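Putative deoxyribonuclease yjjV (Escherichia coli, PDB 1ZZM) is probably a metal-dependent hydrolase of the TatD type that acts on ester bonds, though its exact role is not established. Local coordinates at residues 18-21 and 22-26; 223-226 and 227-230; 107-110 and 111-115; 132-135 and 136-140; 244-247 and 248-252. All blocks are in the same frame, centred on the assembly; numbering follows the deposited sequence.

Contact 1: 18-21 and 22-26; sequences SGDE and EASLQ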
loop_
_atom_site.group_PDB
_atom_site.type_symbol
_atom_site.label_atom_id
_atom_site.label_comp_id
_atom_site.label_asym_id
_atom_site.label_seq_id
_atom_site.Cartn_x
_atom_site.Cartn_y
_atom_site.Cartn_z
ATOM N N SER A 18 0.631 15.712 8.862
ATOM C CA SER A 18 1.810 16.550 8.755
ATOM C C SER A 18 1.734 17.611 9.836
ATOM O O SER A 18 0.732 18.322 9.924
ATOM C CB SER A 18 1.848 17.210 7.367
ATOM O OG SER A 18 3.033 17.983 7.239
ATOM N N GLY A 19 2.775 17.704 10.662
ATOM C CA GLY A 19 2.793 18.679 11.743
ATOM C C GLY A 19 2.052 18.227 12.984
ATOM O O GLY A 19 2.017 18.944 13.987
ATOM N N ASP A 20 1.430 17.054 12.928
ATOM C CA ASP A 20 0.679 16.523 14.072
ATOM C C ASP A 20 1.048 15.055 14.237
ATOM O O ASP A 20 0.225 14.248 14.680
ATOM C CB ASP A 20 -0.844 16.655 13.827
ATOM C CG ASP A 20 -1.684 16.263 15.055
ATOM O OD1 ASP A 20 -1.293 16.645 16.180
ATOM O OD2 ASP A 20 -2.741 15.599 14.900
ATOM N N GLU A 21 2.289 14.730 13.870
ATOM C CA GLU A 21 2.805 13.358 13.925
ATOM C C GLU A 21 2.707 12.696 15.299
ATOM O O GLU A 21 2.307 11.560 15.386
ATOM C CB GLU A 21 4.267 13.296 13.451
ATOM C CG GLU A 21 4.529 13.618 11.970
ATOM C CD GLU A 21 4.535 15.122 11.662
ATOM O OE1 GLU A 21 4.364 15.942 12.596
ATOM O OE2 GLU A 21 4.717 15.472 10.477
ATOM N N GLU A 22 3.060 13.411 16.365
ATOM C CA GLU A 22 3.020 12.836 17.710
ATOM C C GLU A 22 1.640 12.338 18.114
ATOM O O GLU A 22 1.480 11.180 18.503
ATOM C CB GLU A 22 3.514 13.855 18.751
ATOM C CG GLU A 22 3.626 13.273 20.169
ATOM C CD GLU A 22 4.270 14.226 21.165
ATOM O OE1 GLU A 22 3.593 15.155 21.665
ATOM O OE2 GLU A 22 5.471 14.051 21.448
ATOM N N ALA A 23 0.652 13.229 18.029
ATOM C CA ALA A 23 -0.710 12.890 18.384
ATOM C C ALA A 23 -1.237 11.800 17.471
ATOM O O ALA A 23 -1.924 10.894 17.930
ATOM C CB ALA A 23 -1.612 14.130 18.286
ATOM N N SER A 24 -0.935 11.903 16.173
ATOM C CA SER A 24 -1.418 10.915 15.205
ATOM C C SER A 24 -0.853 9.522 15.481
ATOM O O SER A 24 -1.581 8.531 15.422
ATOM C CB SER A 24 -1.069 11.365 13.784
ATOM O OG SER A 24 -1.731 12.588 13.501
ATOM N N LEU A 25 0.438 9.438 15.777
ATOM C CA LEU A 25 1.014 8.133 16.083
ATOM C C LEU A 25 0.424 7.576 17.373
ATOM O O LEU A 25 0.239 6.362 17.477
ATOM C CB LEU A 25 2.543 8.212 16.190
ATOM C CG LEU A 25 3.241 8.377 14.831
ATOM C CD1 LEU A 25 4.682 8.809 15.030
ATOM C CD2 LEU A 25 3.217 7.055 14.081
ATOM N N GLN A 26 0.122 8.428 18.360
ATOM C CA GLN A 26 -0.469 7.903 19.605
ATOM C C GLN A 26 -1.893 7.404 19.352
ATOM O O GLN A 26 -2.297 6.370 19.884
ATOM C CB GLN A 26 -0.501 8.960 20.729
ATOM C CG GLN A 26 0.850 9.616 21.042
ATOM C CD GLN A 26 0.719 10.892 21.889
ATOM O OE1 GLN A 26 -0.288 11.609 21.806
ATOM N NE2 GLN A 26 1.748 11.191 22.687
HETATM O O HOH W 1 1.124 16.068 17.515
#
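Asp20 and Ser24 meet one turn apart in a local contact at the start of helix 21-30, on the protein surface where the loop after strand 5-7 passes into the helix. The evidence is a doubly held carbonyl. Asp20 O takes the backbone Ser24 N at 3.0 Å, nearly end-on, and also the hydroxyl Ser24 OG at 2.8 Å, which stands above the carbonyl plane, 46° out of it. Ser24 OG can fold back because it is anti to its own carbonyl carbon and beside the backbone N (chi1 -63°); a weak hydrogen bond from Arg222 NH2 reaches the same hydroxyl. Asp20 occupies the N-cap position, yet its carboxylate makes no direct capping bond. Instead a water bridges the gap, donating to Asp20 OD1 at 2.8 Å and accepting from Ala23 N at 2.9 Å, so a first-turn N-H is satisfied at one remove. The helix belongs to the first beta-alpha unit of the TIM-type barrel that TatD hydrolases share, and the loop before it carries the metal ligands His9 and His11. On the loop side, Glu21 bends at chi2 and sends its carboxylate back to the chain, where Gly19 N donates to Glu21 OE2 at 3.0 Å from above the carboxylate plane. Phe12 and Tyr56 touch the same glutamate side chain. Ala23 CB lies 3.3 Å from Asp20 OD1, alongside the aspartate branch. Leu25 N closes the next turn on Glu21 O at 2.9 Å.

Contact 2: 223-226 and 227-230; sequences PEQA and ARVF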
loop_
_atom_site.group_PDB
_atom_site.type_symbol
_atom_site.label_atom_id
_atom_site.label_comp_id
_atom_site.label_asym_id
_atom_site.label_seq_id
_atom_site.Cartn_x
_atom_site.Cartn_y
_atom_site.Cartn_z
ATOM N N PRO A 223 -4.951 6.360 10.120
ATOM C CA PRO A 223 -4.451 4.988 10.295
ATOM C C PRO A 223 -5.093 4.154 11.388
ATOM O O PRO A 223 -5.146 2.930 11.260
ATOM C CB PRO A 223 -2.932 5.183 10.472
ATOM C CG PRO A 223 -2.855 6.580 11.095
ATOM C CD PRO A 223 -3.880 7.356 10.302
ATOM N N GLU A 224 -5.620 4.781 12.444
ATOM C CA GLU A 224 -6.257 3.984 13.486
ATOM C C GLU A 224 -7.477 3.255 12.922
ATOM O O GLU A 224 -7.950 2.297 13.521
ATOM C CB GLU A 224 -6.682 4.852 14.702
ATOM C CG GLU A 224 -7.470 6.075 14.328
ATOM C CD GLU A 224 -6.582 7.265 14.045
ATOM O OE1 GLU A 224 -5.484 7.085 13.470
ATOM O OE2 GLU A 224 -6.973 8.397 14.393
ATOM N N GLN A 225 -7.983 3.707 11.777
ATOM C CA GLN A 225 -9.143 3.074 11.175
ATOM C C GLN A 225 -8.788 1.676 10.684
ATOM O O GLN A 225 -9.673 0.917 10.325
ATOM C CB GLN A 225 -9.710 3.939 10.030
ATOM C CG GLN A 225 -10.405 5.244 10.518
ATOM C CD GLN A 225 -11.738 4.947 11.159
ATOM O OE1 GLN A 225 -11.807 4.261 12.179
ATOM N NE2 GLN A 225 -12.814 5.432 10.545
ATOM N N ALA A 226 -7.501 1.326 10.684
ATOM C CA ALA A 226 -7.129 -0.019 10.272
ATOM C C ALA A 226 -7.778 -1.025 11.233
ATOM O O ALA A 226 -8.131 -2.133 10.831
ATOM C CB ALA A 226 -5.605 -0.195 10.280
ATOM N N ALA A 227 -7.901 -0.645 12.507
ATOM C CA ALA A 227 -8.505 -1.529 13.523
ATOM C C ALA A 227 -9.958 -1.815 13.176
ATOM O O ALA A 227 -10.466 -2.921 13.430
ATOM C CB ALA A 227 -8.426 -0.884 14.925
ATOM N N ARG A 228 -10.617 -0.814 12.596
ATOM C CA ARG A 228 -12.014 -0.937 12.180
ATOM C C ARG A 228 -12.082 -1.806 10.897
ATOM O O ARG A 228 -12.971 -2.671 10.752
ATOM C CB ARG A 228 -12.574 0.464 11.955
ATOM C CG ARG A 228 -14.085 0.601 12.020
ATOM C CD ARG A 228 -14.501 2.067 11.804
ATOM N NE ARG A 228 -14.149 2.936 12.929
ATOM C CZ ARG A 228 -14.804 2.964 14.089
ATOM N NH1 ARG A 228 -15.852 2.170 14.293
ATOM N NH2 ARG A 228 -14.418 3.795 15.044
ATOM N N VAL A 229 -11.141 -1.609 9.969
ATOM C CA VAL A 229 -11.114 -2.436 8.754
ATOM C C VAL A 229 -10.990 -3.890 9.213
ATOM O O VAL A 229 -11.701 -4.758 8.730
ATOM C CB VAL A 229 -9.894 -2.098 7.853
ATOM C CG1 VAL A 229 -9.775 -3.108 6.658
ATOM C CG2 VAL A 229 -10.047 -0.713 7.315
ATOM N N PHE A 230 -10.116 -4.127 10.188
ATOM C CA PHE A 230 -9.903 -5.464 10.720
ATOM C C PHE A 230 -11.188 -6.072 11.297
ATOM O O PHE A 230 -11.480 -7.257 11.085
ATOM C CB PHE A 230 -8.809 -5.438 11.804
ATOM C CG PHE A 230 -8.642 -6.754 12.528
ATOM C CD1 PHE A 230 -7.977 -7.819 11.917
ATOM C CD2 PHE A 230 -9.155 -6.927 13.799
ATOM C CE1 PHE A 230 -7.826 -9.042 12.573
ATOM C CE2 PHE A 230 -9.016 -8.134 14.465
ATOM C CZ PHE A 230 -8.340 -9.207 13.843
#
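Gln225 OE1 takes the N-H of Arg228 NE at 2.8 Å, a fairly straight bond (161°) between side chains three residues apart at the start of helix 226-236. The two chains run side by side and point the same way. OE1 sits at the edge of the guanidinium and almost in its plane, while the amide itself is turned by 70°, so the groups meet edge-on without stacking. Both chains bend on the way to this bond: Gln225 turns at chi2 (-73°), and Arg228, whose CG is anti to the backbone N, turns at chi3. Arg228 CD follows its nitrogen, 3.5 Å from the same Gln225 OE1. Phe216, in the loop before the helix, touches both side chains. An alanine in place of Gln225 would leave Arg228 NE without this acceptor, and the guanidinium would probably be freer to swing about its long chain. The backbone beneath shows how the helix starts. Ala227 N donates to Glu224 O at 3.1 Å, well above that carbonyl plane, as in a tight turn. The regular spacing then sets in, with Val229 N on Gln225 O at 2.9 Å and Phe230 N on Ala226 O at 2.9 Å; Arg228 N adds only a weak bond to Gln225 O. The carboxylate of Glu224 looks elsewhere, to a salt bridge with Arg222. Ala226 and Val229 rest on Leu204 of strand 202-204, and Ala227 on Phe5 of strand 5-7, so this helix packs where the last strand of the eightfold beta-alpha barrel comes round to the first.

Contact 3: 107-110 and 111-115; sequences PQFE and RQQWL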
loop_
_atom_site.group_PDB
_atom_site.type_symbol
_atom_site.label_atom_id
_atom_site.label_comp_id
_atom_site.label_asym_id
_atom_site.label_seq_id
_atom_site.Cartn_x
_atom_site.Cartn_y
_atom_site.Cartn_z
ATOM N N PRO A 107 -5.433 9.969 -19.118
ATOM C CA PRO A 107 -4.503 9.382 -18.163
ATOM C C PRO A 107 -3.066 9.165 -18.681
ATOM O O PRO A 107 -2.183 8.811 -17.906
ATOM C CB PRO A 107 -5.202 8.084 -17.784
ATOM C CG PRO A 107 -5.851 7.681 -19.071
ATOM C CD PRO A 107 -6.433 8.984 -19.565
ATOM N N GLN A 108 -2.825 9.391 -19.967
ATOM C CA GLN A 108 -1.474 9.201 -20.527
ATOM C C GLN A 108 -0.999 7.792 -20.135
ATOM O O GLN A 108 0.078 7.600 -19.570
ATOM C CB GLN A 108 -0.537 10.260 -19.980
ATOM C CG GLN A 108 -0.857 11.667 -20.494
ATOM C CD GLN A 108 0.023 12.731 -19.888
ATOM O OE1 GLN A 108 1.253 12.676 -19.996
ATOM N NE2 GLN A 108 -0.599 13.722 -19.255
ATOM N N PHE A 109 -1.844 6.823 -20.443
ATOM C CA PHE A 109 -1.602 5.420 -20.091
ATOM C C PHE A 109 -0.305 4.795 -20.596
ATOM O O PHE A 109 0.309 4.014 -19.869
ATOM C CB PHE A 109 -2.825 4.590 -20.517
ATOM C CG PHE A 109 -2.954 3.269 -19.797
ATOM C CD1 PHE A 109 -2.716 3.179 -18.436
ATOM C CD2 PHE A 109 -3.325 2.122 -20.494
ATOM C CE1 PHE A 109 -2.844 1.942 -17.768
ATOM C CE2 PHE A 109 -3.456 0.884 -19.841
ATOM C CZ PHE A 109 -3.211 0.805 -18.473
ATOM N N GLU A 110 0.107 5.096 -21.823
ATOM C CA GLU A 110 1.370 4.536 -22.326
ATOM C C GLU A 110 2.543 5.047 -21.485
ATOM O O GLU A 110 3.429 4.259 -21.111
ATOM C CB GLU A 110 1.610 4.901 -23.807
ATOM C CG GLU A 110 0.666 4.220 -24.784
ATOM C CD GLU A 110 0.942 2.727 -24.952
ATOM O OE1 GLU A 110 2.111 2.305 -24.804
ATOM O OE2 GLU A 110 -0.009 1.973 -25.240
ATOM N N ARG A 111 2.578 6.349 -21.193
ATOM C CA ARG A 111 3.655 6.860 -20.358
ATOM C C ARG A 111 3.548 6.268 -18.950
ATOM O O ARG A 111 4.571 6.018 -18.329
ATOM C CB ARG A 111 3.654 8.389 -20.239
ATOM C CG ARG A 111 4.794 8.876 -19.320
ATOM C CD ARG A 111 5.185 10.317 -19.591
ATOM N NE ARG A 111 6.166 10.846 -18.634
ATOM C CZ ARG A 111 7.462 10.553 -18.618
ATOM N NH1 ARG A 111 7.979 9.708 -19.509
ATOM N NH2 ARG A 111 8.266 11.145 -17.736
ATOM N N GLN A 112 2.328 6.061 -18.431
ATOM C CA GLN A 112 2.215 5.450 -17.093
ATOM C C GLN A 112 2.891 4.090 -17.090
ATOM O O GLN A 112 3.570 3.710 -16.115
ATOM C CB GLN A 112 0.757 5.202 -16.691
ATOM C CG GLN A 112 -0.030 6.447 -16.305
ATOM C CD GLN A 112 -1.344 6.077 -15.641
ATOM O OE1 GLN A 112 -1.403 5.124 -14.862
ATOM N NE2 GLN A 112 -2.402 6.843 -15.930
ATOM N N GLN A 113 2.655 3.320 -18.152
ATOM C CA GLN A 113 3.257 1.981 -18.207
ATOM C C GLN A 113 4.761 2.010 -18.358
ATOM O O GLN A 113 5.464 1.158 -17.793
ATOM C CB GLN A 113 2.639 1.172 -19.330
ATOM C CG GLN A 113 1.174 0.899 -19.020
ATOM C CD GLN A 113 0.449 0.270 -20.166
ATOM O OE1 GLN A 113 0.490 -0.947 -20.344
ATOM N NE2 GLN A 113 -0.204 1.098 -20.976
ATOM N N TRP A 114 5.274 2.964 -19.123
ATOM C CA TRP A 114 6.745 3.015 -19.267
ATOM C C TRP A 114 7.334 3.340 -17.895
ATOM O O TRP A 114 8.349 2.750 -17.459
ATOM C CB TRP A 114 7.145 4.121 -20.262
ATOM C CG TRP A 114 8.613 4.277 -20.377
ATOM C CD1 TRP A 114 9.455 3.514 -21.141
ATOM C CD2 TRP A 114 9.430 5.228 -19.697
ATOM N NE1 TRP A 114 10.756 3.938 -20.979
ATOM C CE2 TRP A 114 10.769 4.989 -20.095
ATOM C CE3 TRP A 114 9.167 6.263 -18.792
ATOM C CZ2 TRP A 114 11.844 5.748 -19.615
ATOM C CZ3 TRP A 114 10.234 7.016 -18.318
ATOM C CH2 TRP A 114 11.559 6.753 -18.732
ATOM N N LEU A 115 6.703 4.287 -17.209
ATOM C CA LEU A 115 7.202 4.711 -15.903
ATOM C C LEU A 115 7.122 3.580 -14.888
ATOM O O LEU A 115 8.034 3.394 -14.071
ATOM C CB LEU A 115 6.426 5.938 -15.396
ATOM C CG LEU A 115 6.880 6.454 -14.025
ATOM C CD1 LEU A 115 8.364 6.748 -14.071
ATOM C CD2 LEU A 115 6.110 7.749 -13.672
HETATM O O HOH W 2 -1.596 0.256 -23.149
#
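In the beta-alpha-beta unit of strand 95-101, helix 109-125 and strand 130-135, part of the TIM-type barrel, the helix begins with two glutamines, Gln112 and Gln113, folding back onto Pro107 and Phe109. Gln112, its chain extended beyond CG, reaches back to the residue before the N-cap, and its NE2 donates to Pro107 O at 2.8 Å along an almost straight line (172°) with the acceptor in the amide plane. Its OE1 accepts from Asp101 N. With both ends of the amide bonded, the rotation of this buried group is probably fixed, and it ties the helix start to the end of strand 95-101. Pro107, Gln108 and Gln112 also line the pocket holding a glycol chain, probably from the crystallisation liquor. Gln113 behaves differently: its amide stacks over one face of the Phe109 ring, the planes 29° apart, with NE2 over the CD2 side of the ring rather than over its centre, 3.3 Å from CD2. The ring presents itself because its CG is anti to the backbone N (chi1 -159°). Gln113 OE1 is bound by His144, a zinc ligand, which makes Gln113 a second-shell residue of that site. The carbonyl of Phe109 is gripped twice by Gln113, by N at 3.0 Å and by NE2 at 3.2 Å, from opposite faces. Water 2 accepts from Gln113 NE2 at 2.7 Å and donates to Glu110 OE2 at 3.1 Å.

Contact 4: 132-135 and 136-140; sequences LHSR and RTHDK. With ZN (zinc ion), chain C.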
loop_
_atom_site.group_PDB
_atom_site.type_symbol
_atom_site.label_atom_id
_atom_site.label_comp_id
_atom_site.label_asym_id
_atom_site.label_seq_id
_atom_site.Cartn_x
_atom_site.Cartn_y
_atom_site.Cartn_z
ATOM N N LEU A 132 1.886 -1.326 -4.957
ATOM C CA LEU A 132 1.195 -0.976 -6.172
ATOM C C LEU A 132 -0.195 -0.391 -6.029
ATOM O O LEU A 132 -1.005 -0.842 -5.210
ATOM C CB LEU A 132 1.106 -2.226 -7.061
ATOM C CG LEU A 132 2.413 -2.886 -7.478
ATOM C CD1 LEU A 132 2.128 -4.365 -7.864
ATOM C CD2 LEU A 132 3.038 -2.099 -8.648
ATOM N N HIS A 133 -0.435 0.596 -6.893
ATOM C CA HIS A 133 -1.710 1.299 -7.027
ATOM C C HIS A 133 -2.289 0.800 -8.344
ATOM O O HIS A 133 -1.577 0.704 -9.356
ATOM C CB HIS A 133 -1.458 2.808 -7.144
ATOM C CG HIS A 133 -2.700 3.634 -7.340
ATOM N ND1 HIS A 133 -3.421 4.161 -6.295
ATOM C CD2 HIS A 133 -3.304 4.074 -8.468
ATOM C CE1 HIS A 133 -4.413 4.900 -6.761
ATOM N NE2 HIS A 133 -4.366 4.860 -8.082
ATOM N N SER A 134 -3.579 0.481 -8.340
ATOM C CA SER A 134 -4.226 0.006 -9.556
ATOM C C SER A 134 -5.681 0.431 -9.501
ATOM O O SER A 134 -6.421 0.048 -8.595
ATOM C CB SER A 134 -4.149 -1.518 -9.669
ATOM O OG SER A 134 -4.620 -1.952 -10.964
ATOM N N ARG A 135 -6.092 1.234 -10.465
ATOM C CA ARG A 135 -7.471 1.672 -10.461
ATOM C C ARG A 135 -7.962 1.503 -11.898
ATOM O O ARG A 135 -7.574 2.277 -12.804
ATOM C CB ARG A 135 -7.517 3.124 -10.016
ATOM C CG ARG A 135 -8.898 3.736 -10.120
ATOM C CD ARG A 135 -8.737 5.234 -10.162
ATOM N NE ARG A 135 -9.583 5.906 -9.199
ATOM C CZ ARG A 135 -9.281 7.082 -8.675
ATOM N NH1 ARG A 135 -8.152 7.694 -9.034
ATOM N NH2 ARG A 135 -10.102 7.633 -7.794
ATOM N N ARG A 136 -8.805 0.488 -12.092
ATOM C CA ARG A 136 -9.361 0.163 -13.400
ATOM C C ARG A 136 -8.281 -0.319 -14.357
ATOM O O ARG A 136 -8.457 -0.269 -15.574
ATOM C CB ARG A 136 -10.052 1.394 -14.000
ATOM C CG ARG A 136 -11.355 1.767 -13.302
ATOM C CD ARG A 136 -11.962 3.048 -13.896
ATOM N NE ARG A 136 -13.321 3.278 -13.405
ATOM C CZ ARG A 136 -13.768 4.435 -12.914
ATOM N NH1 ARG A 136 -12.964 5.497 -12.838
ATOM N NH2 ARG A 136 -15.028 4.529 -12.494
ATOM N N THR A 137 -7.177 -0.814 -13.803
ATOM C CA THR A 137 -6.015 -1.262 -14.579
ATOM C C THR A 137 -5.517 -2.630 -14.103
ATOM O O THR A 137 -4.365 -3.002 -14.366
ATOM C CB THR A 137 -4.848 -0.251 -14.381
ATOM O OG1 THR A 137 -4.646 -0.044 -12.977
ATOM C CG2 THR A 137 -5.201 1.095 -14.999
ATOM N N HIS A 138 -6.368 -3.403 -13.430
ATOM C CA HIS A 138 -5.867 -4.695 -12.905
ATOM C C HIS A 138 -5.309 -5.681 -13.937
ATOM O O HIS A 138 -4.269 -6.307 -13.701
ATOM C CB HIS A 138 -6.952 -5.389 -12.082
ATOM C CG HIS A 138 -7.293 -4.655 -10.822
ATOM N ND1 HIS A 138 -8.536 -4.729 -10.225
ATOM C CD2 HIS A 138 -6.574 -3.771 -10.090
ATOM C CE1 HIS A 138 -8.569 -3.916 -9.182
ATOM N NE2 HIS A 138 -7.391 -3.321 -9.080
ATOM N N ASP A 139 -6.007 -5.835 -15.060
ATOM C CA ASP A 139 -5.578 -6.756 -16.098
ATOM C C ASP A 139 -4.223 -6.337 -16.682
ATOM O O ASP A 139 -3.321 -7.150 -16.806
ATOM C CB ASP A 139 -6.636 -6.821 -17.208
ATOM C CG ASP A 139 -7.972 -7.375 -16.715
ATOM O OD1 ASP A 139 -8.056 -7.953 -15.603
ATOM O OD2 ASP A 139 -8.962 -7.227 -17.456
ATOM N N LYS A 140 -4.087 -5.064 -17.022
ATOM C CA LYS A 140 -2.840 -4.553 -17.581
ATOM C C LYS A 140 -1.714 -4.653 -16.574
ATOM O O LYS A 140 -0.612 -5.070 -16.918
ATOM C CB LYS A 140 -3.015 -3.098 -18.025
ATOM C CG LYS A 140 -3.665 -2.959 -19.400
ATOM C CD LYS A 140 -2.727 -3.526 -20.479
ATOM C CE LYS A 140 -3.209 -3.216 -21.882
ATOM N NZ LYS A 140 -2.372 -3.927 -22.902
HETATM ZN ZN ZN C . -3.115 4.136 -4.280
HETATM O O HOH W 3 -8.673 -1.346 -7.016
HETATM O O HOH W 4 -2.850 5.866 -3.235
HETATM O O HOH W 5 -5.464 4.642 -3.944
#
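From CB, the His138 side chain turns back toward the end of strand 130-135, its CG beside the backbone N (chi1 -67°), bringing the edge of its ring to Ser134. This is the turn between strand and helix in the beta-alpha-beta unit 130-135, 138-148, 154-156 of the TIM-type barrel. His138 CD2 meets Ser134 CB at 3.3 Å, in the ring plane; its still closer approach to Ser134 OG is too short to trust. Further round, NE2 lies 3.1 Å from water 3, which also lies 3.1 Å from Ser134 O. ND1 has a weak hydrogen bond with Gln165 OE1, and the ring stacks on Phe159. A leucine in place of His138 has no ring nitrogen for water 3, which would probably be held less firmly beside Ser134 O. Thr137 holds the N-cap position but makes no capping bond; its OG1 instead points back to the strand, 2.8 Å from Ser134 OG, a hydrogen bond made less certain by the doubtful hydroxyl. Arg135 N adds a weak one to the same OG1. The neighbouring strand residue, His133, serves the metal site, where Glu97 and His157 also bind the zinc. Asp101 OD2 accepts from His133 NE2 and forms a salt bridge with Arg135 NH1, consistent with a second-shell carboxylate orienting the metal-binding ring. His133 ND1 binds the zinc at 2.0 Å, with water 4 also at 2.0 Å.

Contact 5: 244-247 and 248-252; sequences IAQA and LLNNT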
loop_
_atom_site.group_PDB
_atom_site.type_symbol
_atom_site.label_atom_id
_atom_site.label_comp_id
_atom_site.label_asym_id
_atom_site.label_seq_id
_atom_site.Cartn_x
_atom_site.Cartn_y
_atom_site.Cartn_z
ATOM N N ILE A 244 -6.625 -14.357 12.333
ATOM C CA ILE A 244 -6.563 -13.379 11.256
ATOM C C ILE A 244 -5.547 -12.291 11.594
ATOM O O ILE A 244 -4.700 -11.948 10.771
ATOM C CB ILE A 244 -7.944 -12.702 11.004
ATOM C CG1 ILE A 244 -8.978 -13.760 10.579
ATOM C CG2 ILE A 244 -7.802 -11.591 9.905
ATOM C CD1 ILE A 244 -10.431 -13.201 10.564
ATOM N N ALA A 245 -5.619 -11.754 12.807
ATOM C CA ALA A 245 -4.684 -10.702 13.205
ATOM C C ALA A 245 -3.250 -11.193 13.067
ATOM O O ALA A 245 -2.386 -10.473 12.562
ATOM C CB ALA A 245 -4.950 -10.283 14.633
ATOM N N GLN A 246 -2.977 -12.417 13.528
ATOM C CA GLN A 246 -1.621 -12.950 13.435
ATOM C C GLN A 246 -1.194 -13.164 11.987
ATOM O O GLN A 246 -0.030 -12.966 11.640
ATOM C CB GLN A 246 -1.471 -14.290 14.174
ATOM C CG GLN A 246 -0.019 -14.761 14.178
ATOM C CD GLN A 246 0.911 -13.724 14.819
ATOM O OE1 GLN A 246 0.796 -13.409 16.015
ATOM N NE2 GLN A 246 1.822 -13.172 14.019
ATOM N N ALA A 247 -2.127 -13.549 11.134
ATOM C CA ALA A 247 -1.770 -13.765 9.740
ATOM C C ALA A 247 -1.373 -12.444 9.058
ATOM O O ALA A 247 -0.371 -12.371 8.334
ATOM C CB ALA A 247 -2.913 -14.399 9.019
ATOM N N LEU A 248 -2.164 -11.401 9.280
ATOM C CA LEU A 248 -1.861 -10.114 8.672
ATOM C C LEU A 248 -0.467 -9.676 9.113
ATOM O O LEU A 248 0.310 -9.195 8.288
ATOM C CB LEU A 248 -2.900 -9.069 9.075
ATOM C CG LEU A 248 -4.317 -9.365 8.578
ATOM C CD1 LEU A 248 -5.288 -8.525 9.353
ATOM C CD2 LEU A 248 -4.413 -9.118 7.049
ATOM N N LEU A 249 -0.136 -9.853 10.397
ATOM C CA LEU A 249 1.194 -9.469 10.865
ATOM C C LEU A 249 2.252 -10.320 10.192
ATOM O O LEU A 249 3.240 -9.789 9.711
ATOM C CB LEU A 249 1.339 -9.580 12.404
ATOM C CG LEU A 249 0.557 -8.566 13.257
ATOM C CD1 LEU A 249 0.690 -8.924 14.723
ATOM C CD2 LEU A 249 1.067 -7.126 13.017
ATOM N N ASN A 250 2.044 -11.631 10.126
ATOM C CA ASN A 250 3.049 -12.508 9.493
ATOM C C ASN A 250 3.254 -12.222 7.994
ATOM O O ASN A 250 4.374 -12.257 7.490
ATOM C CB ASN A 250 2.654 -13.982 9.649
ATOM C CG ASN A 250 2.744 -14.465 11.088
ATOM O OD1 ASN A 250 3.279 -13.775 11.964
ATOM N ND2 ASN A 250 2.225 -15.664 11.336
ATOM N N ASN A 251 2.153 -11.960 7.310
ATOM C CA ASN A 251 2.153 -11.655 5.885
ATOM C C ASN A 251 2.966 -10.390 5.618
ATOM O O ASN A 251 3.778 -10.335 4.669
ATOM C CB ASN A 251 0.706 -11.446 5.410
ATOM C CG ASN A 251 -0.128 -12.727 5.474
ATOM O OD1 ASN A 251 0.399 -13.824 5.718
ATOM N ND2 ASN A 251 -1.424 -12.598 5.236
ATOM N N THR A 252 2.731 -9.374 6.451
ATOM C CA THR A 252 3.425 -8.095 6.354
ATOM C C THR A 252 4.936 -8.312 6.565
ATOM O O THR A 252 5.769 -7.766 5.855
ATOM C CB THR A 252 2.849 -7.120 7.406
ATOM O OG1 THR A 252 1.437 -6.985 7.191
ATOM C CG2 THR A 252 3.538 -5.729 7.325
#
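The amides of Gln246 and Asn250, one turn apart on helix 241-256, the last helix of the TIM-type barrel, cross with their planes 34° apart. Gln246 NE2 stands above the Asn250 carbonyl plane and donates to OD1 at 2.6 Å; the bond is short and bent, with an N-H...O angle of 133°. The glutamine manages this by a turn at chi2 (58°), which carries its end forward along the helix toward Asn250 after CG has set off anti to the backbone N. Asn250 ND2 comes within 3.7 Å of Gln246 CG. This pair is on the exposed side of the helix, while the other side is buried. There Ile244 and Leu248 run side by side, CG2 to CD1 at 4.0 Å, and both pack on Phe230 of the preceding helix; Leu248 also touches Leu202, and Leu249 touches Ile6. The helix therefore bears on strands 5-7 and 202-204, where the barrel closes, away from the annotated metal sites. Asn251 is buried as well, and its ND2 is satisfied by two carbonyls beyond the helix, Leu199 O and Leu202 O, pinning it to the start of strand 202-204. The backbone keeps regular spacing, with Leu248 N on Ile244 O at 3.0 Å. One turn on, Leu248 O is gripped from opposite faces of its plane by Thr252 N at 3.0 Å and Thr252 OG1 at 2.7 Å.

Overall arrangement
From the N terminus the contacts run in series: 1, 3, 4, 2, 5. Each is local, closes no long loop, and neither nests in nor crosses another. Contact 1 starts the helix after the first barrel strand. Contacts 3 and 4, with centres about 12 Å apart, begin successive helices and touch, Phe109 CE1 lying 3.7 Å from Thr137 CG2. Contacts 2 and 5 lie on the last two helices and pack through the Phe230 ring, whose CE1 is 3.7 Å from Ile244 CG2. Contact 3 lies across the chain's centre from contacts 2 and 5. Arg222 makes a weak hydrogen bond to Ser24 and a salt bridge to Glu224, linking first and last barrel units.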